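Local coordinates for periplasmic protein-probably involved in high-affinity Fe2+ transport (Escherichia coli F11, PDB 5I0Y), which binds copper in the periplasm and probably takes part in high-affinity iron transport, for which its copper site is required, at residues M104-Y110 with F147-G151. The protein carries 1 engineered substitution. Sequence-based numbering, arbitrary orientation.
Sequences MMGVGNY and FKYVG
Gly108 and Tyr149, and Tyr110 and Phe147, are the hydrogen-bonded pairs of an antiparallel strand pairing at one border of the sheet, where the start of strand 108-117 meets the end of strand 141-149, the outermost strand there within this chain. Each pair closes a ring of two backbone bonds: Gly108 N to Tyr149 O and Tyr149 N to Gly108 O are both 2.8 Å, while Tyr110 N to Phe147 O (N-H...O 168°) is matched by the longer Phe147 N to Tyr110 O. Between them, Asn109 and Lys148 form the non-hydrogen-bonded pair, with exposed side chains on the other face. Tyr110, Phe147 and Tyr149 make a buried aromatic cluster on the inward face of this mixed beta sandwich; Leu74 of strand 69-76 and Val43 of strand 43-51 add to it. The rings of Tyr110 and Phe147 are nearly parallel (20°) but slid apart and barely overlap, and the CH-pi contact is made instead by Tyr110 CB, 3.8 Å from the Phe147 ring centroid. With chi1 at 63°, Phe147 tucks CG over its own backbone, and the ring reaches across so that one face meets that CB. Met104, bent at chi2 and chi3, lays its methyl over both tyrosine rings: CE is 3.6 Å above the Tyr110 plane, over the ring centre, but offset toward the rim of Tyr149, 3.8 Å from its centroid; SD stands farther above the same Tyr149 face as a Met-aromatic contact. The Tyr110 hydroxyl ties the preceding turn to the strand, donating to a lone pair of Gly106 O at 2.6 Å from OH and accepting from Met105 N. Just before Gly108, Val107 CA approaches Tyr149 O to 3.3 Å in a CA-H...O contact, and Val107 CG1 packs against Val150 O.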
loop_
_atom_site.group_PDB
_atom_site.type_symbol
_atom_site.label_atom_id
_atom_site.label_comp_id
_atom_site.label_asym_id
_atom_site.label_seq_id
_atom_site.Cartn_x
_atom_site.Cartn_y
_atom_site.Cartn_z
ATOM N N MET B 104 21.549 -14.703 5.315
ATOM C CA MET B 104 22.530 -14.539 4.241
ATOM C C MET B 104 23.365 -15.813 4.063
ATOM O O MET B 104 23.209 -16.784 4.799
ATOM C CB MET B 104 23.385 -13.301 4.505
ATOM C CG MET B 104 22.605 -11.992 4.345
ATOM S SD MET B 104 22.036 -11.635 2.662
ATOM C CE MET B 104 23.547 -11.012 1.936
ATOM N N MET B 105 24.257 -15.787 3.079
ATOM C CA MET B 105 25.039 -16.958 2.718
ATOM C C MET B 105 26.530 -16.639 2.811
ATOM O O MET B 105 27.318 -16.968 1.915
ATOM C CB MET B 105 24.617 -17.439 1.323
ATOM C CG MET B 105 23.114 -17.670 1.232
ATOM S SD MET B 105 22.495 -18.204 -0.370
ATOM C CE MET B 105 22.315 -16.659 -1.255
ATOM N N GLY B 106 26.904 -15.977 3.903
ATOM C CA GLY B 106 28.297 -15.621 4.165
ATOM C C GLY B 106 28.703 -14.270 3.629
ATOM O O GLY B 106 28.023 -13.712 2.765
ATOM N N VAL B 107 29.800 -13.734 4.156
ATOM C CA VAL B 107 30.392 -12.502 3.640
ATOM C C VAL B 107 30.864 -12.750 2.209
ATOM O O VAL B 107 31.353 -13.840 1.901
ATOM C CB VAL B 107 31.542 -11.968 4.542
ATOM C CG1 VAL B 107 31.003 -11.593 5.917
ATOM C CG2 VAL B 107 32.663 -12.987 4.687
ATOM N N GLY B 108 30.679 -11.764 1.331
ATOM C CA GLY B 108 31.063 -11.908 -0.070
ATOM C C GLY B 108 30.366 -10.983 -1.050
ATOM O O GLY B 108 29.620 -10.086 -0.655
ATOM N N ASN B 109 30.642 -11.210 -2.332
ATOM C CA ASN B 109 30.024 -10.487 -3.427
ATOM C C ASN B 109 28.695 -11.133 -3.779
ATOM O O ASN B 109 28.630 -12.346 -4.001
ATOM C CB ASN B 109 30.952 -10.521 -4.638
ATOM C CG ASN B 109 32.283 -9.871 -4.350
ATOM O OD1 ASN B 109 32.356 -8.666 -4.139
ATOM N ND2 ASN B 109 33.350 -10.675 -4.319
ATOM N N TYR B 110 27.635 -10.334 -3.806
ATOM C CA TYR B 110 26.300 -10.830 -4.106
ATOM C C TYR B 110 25.631 -10.181 -5.319
ATOM O O TYR B 110 25.921 -9.033 -5.669
ATOM C CB TYR B 110 25.397 -10.557 -2.907
ATOM C CG TYR B 110 25.533 -11.542 -1.789
ATOM C CD1 TYR B 110 24.642 -12.596 -1.654
ATOM C CD2 TYR B 110 26.539 -11.391 -0.842
ATOM C CE1 TYR B 110 24.754 -13.497 -0.614
ATOM C CE2 TYR B 110 26.680 -12.303 0.193
ATOM C CZ TYR B 110 25.775 -13.339 0.307
ATOM O OH TYR B 110 25.887 -14.238 1.348
ATOM N N PHE B 147 26.267 -6.095 -4.917
ATOM C CA PHE B 147 26.742 -5.483 -3.693
ATOM C C PHE B 147 27.700 -6.400 -2.962
ATOM O O PHE B 147 27.644 -7.617 -3.126
ATOM C CB PHE B 147 25.564 -5.050 -2.778
ATOM C CG PHE B 147 24.696 -6.187 -2.284
ATOM C CD1 PHE B 147 24.755 -6.580 -0.949
ATOM C CD2 PHE B 147 23.785 -6.828 -3.124
ATOM C CE1 PHE B 147 23.955 -7.610 -0.476
ATOM C CE2 PHE B 147 22.982 -7.856 -2.657
ATOM C CZ PHE B 147 23.062 -8.244 -1.329
ATOM N N LYS B 148 28.558 -5.788 -2.153
ATOM C CA LYS B 148 29.434 -6.527 -1.261
ATOM C C LYS B 148 28.801 -6.581 0.126
ATOM O O LYS B 148 28.496 -5.551 0.731
ATOM C CB LYS B 148 30.821 -5.896 -1.223
ATOM C CG LYS B 148 31.869 -6.809 -0.606
ATOM C CD LYS B 148 33.135 -6.046 -0.267
ATOM C CE LYS B 148 34.086 -6.905 0.549
ATOM N NZ LYS B 148 34.949 -6.111 1.466
ATOM N N TYR B 149 28.567 -7.791 0.609
ATOM C CA TYR B 149 28.025 -8.001 1.943
ATOM C C TYR B 149 29.136 -8.418 2.903
ATOM O O TYR B 149 29.809 -9.422 2.672
ATOM C CB TYR B 149 26.921 -9.068 1.914
ATOM C CG TYR B 149 26.411 -9.430 3.284
ATOM C CD1 TYR B 149 25.669 -8.515 4.029
ATOM C CD2 TYR B 149 26.681 -10.678 3.842
ATOM C CE1 TYR B 149 25.210 -8.840 5.291
ATOM C CE2 TYR B 149 26.225 -11.007 5.099
ATOM C CZ TYR B 149 25.491 -10.087 5.817
ATOM O OH TYR B 149 25.057 -10.430 7.067
ATOM N N VAL B 150 29.316 -7.649 3.974
ATOM C CA VAL B 150 30.365 -7.928 4.961
ATOM C C VAL B 150 29.784 -8.227 6.338
ATOM O O VAL B 150 30.494 -8.647 7.255
ATOM C CB VAL B 150 31.421 -6.793 5.035
ATOM C CG1 VAL B 150 32.269 -6.766 3.767
ATOM C CG2 VAL B 150 30.783 -5.435 5.295
ATOM N N GLY B 151 28.472 -8.045 6.455
ATOM C CA GLY B 151 27.794 -8.146 7.726
ATOM C C GLY B 151 27.423 -6.766 8.224
ATOM O O GLY B 151 27.629 -5.750 7.540
#